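Local coordinates for protein 6-phosphogluconolactonase (PDB 6VYE) that probably hydrolyses 6-phosphogluconolactone to 6-phosphogluconate, the second step of the oxidative pentose phosphate pathway, in the parasite Trypanosoma cruzi, at residues 42-47 with 74-79; 78-83 with 111-116; 137-142 with 189-194. One frame throughout, in Å; residues are numbered along the deposited sequence.

Interaction 1. Residues 42-47 with 74-79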
loop_
_atom_site.group_PDB
_atom_site.type_symbol
_atom_site.label_atom_id
_atom_site.label_comp_id
_atom_site.label_asym_id
_atom_site.label_seq_id
_atom_site.Cartn_x
_atom_site.Cartn_y
_atom_site.Cartn_z
ATOM N N THR A 42 -11.789 -11.499 17.910
ATOM C CA THR A 42 -12.414 -12.574 17.094
ATOM C C THR A 42 -12.301 -12.261 15.599
ATOM O O THR A 42 -12.487 -13.160 14.828
ATOM C CB THR A 42 -13.847 -12.848 17.558
ATOM O OG1 THR A 42 -14.593 -11.651 17.430
ATOM C CG2 THR A 42 -13.911 -13.397 18.971
ATOM N N ASN A 43 -12.013 -11.020 15.209
ATOM C CA ASN A 43 -11.852 -10.590 13.794
ATOM C C ASN A 43 -10.378 -10.629 13.412
ATOM O O ASN A 43 -10.078 -10.563 12.179
ATOM C CB ASN A 43 -12.374 -9.179 13.520
ATOM C CG ASN A 43 -13.849 -9.054 13.817
ATOM O OD1 ASN A 43 -14.611 -9.953 13.523
ATOM N ND2 ASN A 43 -14.238 -7.991 14.490
ATOM N N TRP A 44 -9.494 -10.743 14.410
ATOM C CA TRP A 44 -8.043 -10.908 14.156
ATOM C C TRP A 44 -7.832 -12.275 13.504
ATOM O O TRP A 44 -8.572 -13.225 13.771
ATOM C CB TRP A 44 -7.215 -10.743 15.429
ATOM C CG TRP A 44 -7.364 -9.437 16.140
ATOM C CD1 TRP A 44 -8.210 -8.395 15.856
ATOM C CD2 TRP A 44 -6.624 -9.052 17.315
ATOM N NE1 TRP A 44 -8.046 -7.408 16.790
ATOM C CE2 TRP A 44 -7.083 -7.771 17.693
ATOM C CE3 TRP A 44 -5.649 -9.682 18.099
ATOM C CZ2 TRP A 44 -6.584 -7.101 18.807
ATOM C CZ3 TRP A 44 -5.144 -9.016 19.192
ATOM C CH2 TRP A 44 -5.623 -7.752 19.552
ATOM N N PRO A 45 -6.817 -12.436 12.630
ATOM C CA PRO A 45 -5.911 -11.355 12.265
ATOM C C PRO A 45 -6.546 -10.428 11.230
ATOM O O PRO A 45 -7.213 -10.908 10.319
ATOM C CB PRO A 45 -4.701 -12.066 11.633
ATOM C CG PRO A 45 -5.286 -13.358 11.094
ATOM C CD PRO A 45 -6.445 -13.720 12.012
ATOM N N LEU A 46 -6.304 -9.130 11.389
ATOM C CA LEU A 46 -6.725 -8.111 10.411
ATOM C C LEU A 46 -5.746 -8.140 9.235
ATOM O O LEU A 46 -4.496 -8.196 9.444
ATOM C CB LEU A 46 -6.758 -6.739 11.088
ATOM C CG LEU A 46 -7.649 -6.590 12.326
ATOM C CD1 LEU A 46 -7.579 -5.165 12.806
ATOM C CD2 LEU A 46 -9.105 -6.922 12.020
ATOM N N SER A 47 -6.289 -8.007 8.029
ATOM C CA SER A 47 -5.497 -7.994 6.771
ATOM C C SER A 47 -4.818 -6.625 6.610
ATOM O O SER A 47 -5.497 -5.597 6.623
ATOM C CB SER A 47 -6.361 -8.387 5.606
ATOM O OG SER A 47 -7.539 -7.626 5.578
ATOM N N GLU A 74 -0.112 -12.683 19.742
ATOM C CA GLU A 74 -1.566 -12.372 19.721
ATOM C C GLU A 74 -2.085 -12.434 18.271
ATOM O O GLU A 74 -3.321 -12.335 18.099
ATOM C CB GLU A 74 -1.898 -11.051 20.417
ATOM C CG GLU A 74 -1.670 -11.043 21.918
ATOM C CD GLU A 74 -2.313 -9.835 22.596
ATOM O OE1 GLU A 74 -3.542 -9.599 22.381
ATOM O OE2 GLU A 74 -1.586 -9.077 23.296
ATOM N N ARG A 75 -1.200 -12.647 17.286
ATOM C CA ARG A 75 -1.583 -12.888 15.870
ATOM C C ARG A 75 -2.540 -11.782 15.391
ATOM O O ARG A 75 -3.608 -12.124 14.829
ATOM C CB ARG A 75 -2.227 -14.279 15.772
ATOM C CG ARG A 75 -1.318 -15.410 16.239
ATOM C CD ARG A 75 -1.959 -16.780 16.330
ATOM N NE ARG A 75 -2.789 -17.057 15.161
ATOM C CZ ARG A 75 -2.350 -17.503 13.994
ATOM N NH1 ARG A 75 -1.078 -17.777 13.808
ATOM N NH2 ARG A 75 -3.198 -17.724 13.008
ATOM N N ALA A 76 -2.227 -10.509 15.626
ATOM C CA ALA A 76 -3.132 -9.379 15.329
ATOM C C ALA A 76 -3.240 -9.074 13.826
ATOM O O ALA A 76 -4.315 -8.558 13.430
ATOM C CB ALA A 76 -2.700 -8.171 16.089
ATOM N N LEU A 77 -2.248 -9.438 13.011
ATOM C CA LEU A 77 -2.146 -8.996 11.592
ATOM C C LEU A 77 -1.761 -10.166 10.685
ATOM O O LEU A 77 -0.882 -10.989 11.040
ATOM C CB LEU A 77 -1.119 -7.857 11.434
ATOM C CG LEU A 77 -1.552 -6.471 11.934
ATOM C CD1 LEU A 77 -0.457 -5.431 11.739
ATOM C CD2 LEU A 77 -2.835 -5.981 11.298
ATOM N N ARG A 78 -2.348 -10.149 9.495
ATOM C CA ARG A 78 -1.968 -11.003 8.355
ATOM C C ARG A 78 -1.421 -10.053 7.290
ATOM O O ARG A 78 -2.131 -9.125 6.848
ATOM C CB ARG A 78 -3.162 -11.850 7.912
ATOM C CG ARG A 78 -2.768 -13.017 7.034
ATOM C CD ARG A 78 -4.016 -13.636 6.388
ATOM N NE ARG A 78 -4.880 -14.288 7.382
ATOM C CZ ARG A 78 -4.647 -15.478 7.942
ATOM N NH1 ARG A 78 -3.564 -16.185 7.659
ATOM N NH2 ARG A 78 -5.483 -15.956 8.832
ATOM N N PHE A 79 -0.139 -10.235 7.006
ATOM C CA PHE A 79 0.689 -9.321 6.204
ATOM C C PHE A 79 0.632 -9.765 4.740
ATOM O O PHE A 79 1.126 -10.863 4.407
ATOM C CB PHE A 79 2.116 -9.296 6.761
ATOM C CG PHE A 79 2.241 -8.717 8.154
ATOM C CD1 PHE A 79 2.362 -7.351 8.329
ATOM C CD2 PHE A 79 2.292 -9.547 9.269
ATOM C CE1 PHE A 79 2.469 -6.805 9.598
ATOM C CE2 PHE A 79 2.405 -9.007 10.545
ATOM C CZ PHE A 79 2.559 -7.640 10.694
HETATM O O HOH W 1 -6.555 -11.910 7.870
#
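With CG of W44 anti to its carbonyl carbon (chi1 -58°), the indole swings over A76, while R78, its CG anti to the backbone N (chi1 -163°) and its chain bent at chi3, folds its guanidinium back to P45. Both groups flank the start of a parallel strand pair, 46-50 beside 77-85, in the mixed sheet of this Rossmann-like fold; the helices 54-66 and 68-73 lie in the connection between the two strands. Two backbone bonds set the register: L46 N donates to A76 O at 2.9 Å, and L46 O accepts from R78 N in an almost straight bond (169°). On the L46 and L77 face, CD2 of L77 approaches CB of L46, and helix 24-38 covers L77.

Ahead of the strands, A76 CB sits over one face of the W44 six-membered ring, 4.2 Å from its centroid, a CH-pi contact displaced toward the rim. E74 O meets the ring at its edge, in plane, 3.5 Å from CE3 of W44. The E74 side chain runs beside the indole, its carboxylate paired with R41. P45, which follows a cis peptide bond, places its CG 3.5 Å from NH2 of R78. One water completes the junction, donating to P45 O at 2.7 Å and accepting from R78 NE at 2.9 Å.

Interaction 2. Residues 78-83 with 111-116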
loop_
_atom_site.group_PDB
_atom_site.type_symbol
_atom_site.label_atom_id
_atom_site.label_comp_id
_atom_site.label_asym_id
_atom_site.label_seq_id
_atom_site.Cartn_x
_atom_site.Cartn_y
_atom_site.Cartn_z
ATOM N N ARG A 78 -2.348 -10.149 9.495
ATOM C CA ARG A 78 -1.968 -11.003 8.355
ATOM C C ARG A 78 -1.421 -10.053 7.290
ATOM O O ARG A 78 -2.131 -9.125 6.848
ATOM C CB ARG A 78 -3.162 -11.850 7.912
ATOM C CG ARG A 78 -2.768 -13.017 7.034
ATOM C CD ARG A 78 -4.016 -13.636 6.388
ATOM N NE ARG A 78 -4.880 -14.288 7.382
ATOM C CZ ARG A 78 -4.647 -15.478 7.942
ATOM N NH1 ARG A 78 -3.564 -16.185 7.659
ATOM N NH2 ARG A 78 -5.483 -15.956 8.832
ATOM N N PHE A 79 -0.139 -10.235 7.006
ATOM C CA PHE A 79 0.689 -9.321 6.204
ATOM C C PHE A 79 0.632 -9.765 4.740
ATOM O O PHE A 79 1.126 -10.863 4.407
ATOM C CB PHE A 79 2.116 -9.296 6.761
ATOM C CG PHE A 79 2.241 -8.717 8.154
ATOM C CD1 PHE A 79 2.362 -7.351 8.329
ATOM C CD2 PHE A 79 2.292 -9.547 9.269
ATOM C CE1 PHE A 79 2.469 -6.805 9.598
ATOM C CE2 PHE A 79 2.405 -9.007 10.545
ATOM C CZ PHE A 79 2.559 -7.640 10.694
ATOM N N PHE A 80 0.098 -8.889 3.908
ATOM C CA PHE A 80 0.073 -8.973 2.425
ATOM C C PHE A 80 0.911 -7.820 1.878
ATOM O O PHE A 80 1.338 -6.987 2.647
ATOM C CB PHE A 80 -1.363 -8.851 1.931
ATOM C CG PHE A 80 -2.286 -9.968 2.349
ATOM C CD1 PHE A 80 -2.871 -9.986 3.610
ATOM C CD2 PHE A 80 -2.609 -10.990 1.469
ATOM C CE1 PHE A 80 -3.731 -11.008 3.996
ATOM C CE2 PHE A 80 -3.444 -12.030 1.865
ATOM C CZ PHE A 80 -3.994 -12.044 3.135
ATOM N N PHE A 81 1.117 -7.777 0.575
ATOM C CA PHE A 81 1.897 -6.710 -0.093
ATOM C C PHE A 81 0.988 -5.980 -1.065
ATOM O O PHE A 81 0.266 -6.657 -1.814
ATOM C CB PHE A 81 3.144 -7.305 -0.738
ATOM C CG PHE A 81 4.109 -7.799 0.299
ATOM C CD1 PHE A 81 5.107 -6.967 0.782
ATOM C CD2 PHE A 81 3.923 -9.044 0.879
ATOM C CE1 PHE A 81 5.967 -7.415 1.771
ATOM C CE2 PHE A 81 4.755 -9.467 1.907
ATOM C CZ PHE A 81 5.790 -8.655 2.331
ATOM N N GLY A 82 0.996 -4.651 -0.972
ATOM C CA GLY A 82 0.266 -3.784 -1.909
ATOM C C GLY A 82 0.900 -3.860 -3.281
ATOM O O GLY A 82 0.220 -3.645 -4.246
ATOM N N ASP A 83 2.210 -4.080 -3.318
ATOM C CA ASP A 83 2.964 -4.357 -4.556
ATOM C C ASP A 83 4.240 -5.130 -4.218
ATOM O O ASP A 83 4.672 -5.196 -3.021
ATOM C CB ASP A 83 3.263 -3.076 -5.351
ATOM C CG ASP A 83 4.270 -2.149 -4.716
ATOM O OD1 ASP A 83 4.374 -2.152 -3.461
ATOM O OD2 ASP A 83 4.936 -1.409 -5.489
ATOM N N LEU A 111 0.782 -16.076 8.749
ATOM C CA LEU A 111 0.419 -14.632 8.838
ATOM C C LEU A 111 1.286 -13.805 7.877
ATOM O O LEU A 111 1.175 -12.580 7.868
ATOM C CB LEU A 111 0.569 -14.167 10.289
ATOM C CG LEU A 111 -0.424 -14.715 11.316
ATOM C CD1 LEU A 111 -0.300 -13.947 12.638
ATOM C CD2 LEU A 111 -1.855 -14.685 10.826
ATOM N N VAL A 112 2.072 -14.467 7.028
ATOM C CA VAL A 112 2.980 -13.779 6.080
ATOM C C VAL A 112 2.628 -14.275 4.695
ATOM O O VAL A 112 2.789 -15.462 4.463
ATOM C CB VAL A 112 4.455 -14.037 6.443
ATOM C CG1 VAL A 112 5.387 -13.363 5.453
ATOM C CG2 VAL A 112 4.737 -13.594 7.855
ATOM N N VAL A 113 2.174 -13.391 3.821
ATOM C CA VAL A 113 1.614 -13.801 2.507
ATOM C C VAL A 113 2.328 -13.031 1.407
ATOM O O VAL A 113 1.810 -12.044 0.910
ATOM C CB VAL A 113 0.082 -13.603 2.513
ATOM C CG1 VAL A 113 -0.579 -14.342 1.371
ATOM C CG2 VAL A 113 -0.513 -14.032 3.858
ATOM N N PRO A 114 3.549 -13.453 1.016
ATOM C CA PRO A 114 4.306 -12.803 -0.056
ATOM C C PRO A 114 3.720 -13.113 -1.441
ATOM O O PRO A 114 2.952 -14.058 -1.574
ATOM C CB PRO A 114 5.712 -13.421 -0.025
ATOM C CG PRO A 114 5.677 -14.485 1.071
ATOM C CD PRO A 114 4.241 -14.638 1.539
ATOM N N VAL A 115 4.056 -12.298 -2.432
ATOM C CA VAL A 115 3.770 -12.612 -3.860
ATOM C C VAL A 115 4.731 -13.740 -4.281
ATOM O O VAL A 115 5.921 -13.657 -3.955
ATOM C CB VAL A 115 3.906 -11.335 -4.709
ATOM C CG1 VAL A 115 3.787 -11.602 -6.206
ATOM C CG2 VAL A 115 2.908 -10.270 -4.283
ATOM N N ASP A 116 4.238 -14.786 -4.938
ATOM C CA ASP A 116 5.113 -15.837 -5.538
ATOM C C ASP A 116 5.872 -15.195 -6.706
ATOM O O ASP A 116 5.208 -14.749 -7.637
ATOM C CB ASP A 116 4.322 -17.080 -5.965
ATOM C CG ASP A 116 5.170 -18.350 -5.974
ATOM O OD1 ASP A 116 5.591 -18.792 -4.883
ATOM O OD2 ASP A 116 5.392 -18.897 -7.058
#
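Two backbone hydrogen bonds join F79 to the 111-116 segment, one through each of its peptide polar groups. F79 N donates to L111 O over 2.8 Å in a nearly straight bond (175°). V113 N returns a bond of 2.8 Å to F79 O, whose N-H...O angle is only 144°. Together they form a single bridge between F79 and V112, with the two chains running in nearly the same direction. The loop thus follows the side of strand 77-85 away from strand 46-50 for this one bridge, without forming a strand of its own.

The apolar contacts centre on V113. Its CB lies over one face of the F80 ring, 4.2 Å from the centroid and toward the rim, making a CH-pi contact, and its CG1 comes within 3.7 Å of F80 CE2. The chi1 of V113 (-164°) sets CG1 anti to the backbone N, beside this ring, and turns CG2 toward F79 O and the CG methylene of R78. The F80 and V113 side chains extend together.

Contacts between polar and apolar groups finish the interface. L111 CD2 sits above one face of the R78 guanidinium, 3.9 Å from NH1, the leucine lying roughly perpendicular to the arginine chain. V113 O lies in the plane of the F81 ring, at its edge, 3.7 Å from CD2, and this oxygen also accepts a hydrogen bond from Y138 OH.

Around the bridge, helix 95-104 packs on F79 and F81, strand 46-50 pairs with the other side of strand 77-85, and helix 128-146 covers F80 and V113.

Interaction 3. Residues 137-142 with 189-194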
loop_
_atom_site.group_PDB
_atom_site.type_symbol
_atom_site.label_atom_id
_atom_site.label_comp_id
_atom_site.label_asym_id
_atom_site.label_seq_id
_atom_site.Cartn_x
_atom_site.Cartn_y
_atom_site.Cartn_z
ATOM N N ALA A 137 -2.229 -15.290 -9.616
ATOM C CA ALA A 137 -1.901 -16.253 -8.538
ATOM C C ALA A 137 -2.079 -15.549 -7.181
ATOM O O ALA A 137 -2.703 -16.159 -6.299
ATOM C CB ALA A 137 -0.511 -16.807 -8.715
ATOM N N TYR A 138 -1.649 -14.283 -7.053
ATOM C CA TYR A 138 -1.782 -13.532 -5.784
ATOM C C TYR A 138 -3.253 -13.220 -5.530
ATOM O O TYR A 138 -3.706 -13.375 -4.388
ATOM C CB TYR A 138 -0.891 -12.294 -5.778
ATOM C CG TYR A 138 -0.579 -11.775 -4.405
ATOM C CD1 TYR A 138 -0.010 -12.599 -3.457
ATOM C CD2 TYR A 138 -0.782 -10.450 -4.073
ATOM C CE1 TYR A 138 0.315 -12.133 -2.195
ATOM C CE2 TYR A 138 -0.460 -9.965 -2.814
ATOM C CZ TYR A 138 0.078 -10.812 -1.870
ATOM O OH TYR A 138 0.398 -10.372 -0.618
ATOM N N GLU A 139 -4.004 -12.825 -6.549
ATOM C CA GLU A 139 -5.476 -12.624 -6.417
ATOM C C GLU A 139 -6.140 -13.879 -5.812
ATOM O O GLU A 139 -6.969 -13.726 -4.861
ATOM C CB GLU A 139 -6.107 -12.255 -7.758
ATOM C CG GLU A 139 -7.523 -11.717 -7.619
ATOM C CD GLU A 139 -7.963 -10.682 -8.662
ATOM O OE1 GLU A 139 -7.102 -10.092 -9.377
ATOM O OE2 GLU A 139 -9.177 -10.426 -8.738
ATOM N N LYS A 140 -5.804 -15.077 -6.304
ATOM C CA LYS A 140 -6.436 -16.339 -5.824
ATOM C C LYS A 140 -6.047 -16.551 -4.352
ATOM O O LYS A 140 -6.900 -16.927 -3.554
ATOM C CB LYS A 140 -6.033 -17.537 -6.688
ATOM C CG LYS A 140 -6.490 -17.494 -8.145
ATOM C CD LYS A 140 -5.677 -18.476 -9.031
ATOM C CE LYS A 140 -5.527 -18.068 -10.494
ATOM N NZ LYS A 140 -4.129 -18.226 -10.990
ATOM N N LYS A 141 -4.802 -16.257 -3.997
ATOM C CA LYS A 141 -4.286 -16.423 -2.621
ATOM C C LYS A 141 -5.081 -15.490 -1.695
ATOM O O LYS A 141 -5.606 -15.964 -0.697
ATOM C CB LYS A 141 -2.776 -16.167 -2.643
ATOM C CG LYS A 141 -2.005 -16.738 -1.464
ATOM C CD LYS A 141 -0.528 -16.431 -1.483
ATOM C CE LYS A 141 0.313 -17.444 -2.215
ATOM N NZ LYS A 141 1.664 -16.884 -2.460
ATOM N N ILE A 142 -5.219 -14.208 -2.058
ATOM C CA ILE A 142 -5.943 -13.197 -1.239
ATOM C C ILE A 142 -7.401 -13.656 -1.077
ATOM O O ILE A 142 -7.936 -13.507 0.029
ATOM C CB ILE A 142 -5.865 -11.782 -1.849
ATOM C CG1 ILE A 142 -4.433 -11.249 -1.953
ATOM C CG2 ILE A 142 -6.758 -10.834 -1.047
ATOM C CD1 ILE A 142 -4.311 -9.941 -2.740
ATOM N N ARG A 189 -10.572 -6.303 -11.511
ATOM C CA ARG A 189 -9.555 -7.196 -10.897
ATOM C C ARG A 189 -9.066 -6.589 -9.564
ATOM O O ARG A 189 -8.901 -5.359 -9.487
ATOM C CB ARG A 189 -8.346 -7.366 -11.828
ATOM C CG ARG A 189 -8.610 -7.788 -13.264
ATOM C CD ARG A 189 -9.562 -8.942 -13.470
ATOM N NE ARG A 189 -9.555 -9.904 -12.379
ATOM C CZ ARG A 189 -10.556 -10.746 -12.108
ATOM N NH1 ARG A 189 -11.644 -10.772 -12.867
ATOM N NH2 ARG A 189 -10.464 -11.573 -11.075
ATOM N N ALA A 190 -8.811 -7.416 -8.548
ATOM C CA ALA A 190 -8.290 -6.974 -7.230
ATOM C C ALA A 190 -6.792 -6.665 -7.335
ATOM O O ALA A 190 -6.310 -5.846 -6.534
ATOM C CB ALA A 190 -8.536 -8.035 -6.202
ATOM N N VAL A 191 -6.082 -7.356 -8.246
ATOM C CA VAL A 191 -4.600 -7.323 -8.443
ATOM C C VAL A 191 -4.309 -7.192 -9.945
ATOM O O VAL A 191 -5.025 -7.776 -10.759
ATOM C CB VAL A 191 -3.923 -8.593 -7.906
ATOM C CG1 VAL A 191 -2.418 -8.392 -7.791
ATOM C CG2 VAL A 191 -4.527 -9.078 -6.587
ATOM N N SER A 192 -3.304 -6.422 -10.301
ATOM C CA SER A 192 -2.890 -6.221 -11.698
ATOM C C SER A 192 -1.376 -5.999 -11.726
ATOM O O SER A 192 -0.668 -6.464 -10.798
ATOM C CB SER A 192 -3.664 -5.062 -12.288
ATOM O OG SER A 192 -3.469 -5.009 -13.684
ATOM N N VAL A 193 -0.883 -5.308 -12.747
ATOM C CA VAL A 193 0.586 -5.234 -12.981
ATOM C C VAL A 193 0.914 -3.808 -13.399
ATOM O O VAL A 193 0.012 -3.070 -13.803
ATOM C CB VAL A 193 1.040 -6.261 -14.029
ATOM C CG1 VAL A 193 0.735 -7.686 -13.606
ATOM C CG2 VAL A 193 0.435 -5.982 -15.390
ATOM N N GLY A 194 2.176 -3.449 -13.275
ATOM C CA GLY A 194 2.650 -2.132 -13.673
ATOM C C GLY A 194 4.132 -2.185 -13.895
ATOM O O GLY A 194 4.830 -2.983 -13.196
#
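E139 reaches from helix 137-142 to the backbone at the start of strand 191-194, where its carboxylate accepts hydrogen bonds from two successive peptide N-H groups. A190 N donates to OE2 at 3.0 Å in a nearly straight bond (172°); V191 N donates to OE1 at 3.1 Å with a more bent geometry. Both oxygens are met from above the carboxylate plane. CG of E139 is anti to the backbone N, and this carries the chain across to the strand, with the bend at chi2 turning the carboxylate over the two peptides.

The tight part lies beneath these bonds. CG2 of V191 nests against CB of E139 at 3.7 Å, the valine running counter to the glutamate, and CD1 of I142 closes on the same methyl at 3.9 Å. Helix and strand run nearly antiparallel, at 150°, and V191 packs on the helix face carrying E139 and I142; A135 of the helix and V207 of the neighbouring strand 206-209 also touch it.

R189 forms the looser side, on the solvent-exposed margin. Its chain curls at chi2 and chi3 to bring NH2 within 2.9 Å of E139 OE2, a salt bridge whose bond angle is only 131°. The guanidinium and carboxylate planes are moderately tilted against each other, and R189 NH2 reaches OE2 from the opposite face to A190 N.

With two backbone donors and an arginine gathered on it, the E139 carboxylate is probably stabilised as the anion, so a probably charged group ties helix 128-146 to the start of strand 191-194 and the loop leading into it.

Interactions 1 and 2 share R78 and F79 on strand 77-85, their centres about 13 Å apart: 42-47 pairs with one side of this strand and 111-116 with the other. L111 also packs against P45 and R75. Interaction 2 begins on the strand where interaction 1 ends, and interaction 3 opens after both have closed, its centre about 11 Å from that of interaction 2 and 21 Å from that of interaction 1. Y138 of helix 128-146 joins interactions 2 and 3, its OH hydrogen-bonding to V113 O and F81 N. All reach one mixed sheet: interaction 1 pairs two of its strands, interaction 2 adds the loop 111-116, and interaction 3 packs helix 128-146 on outermost strand 191-194.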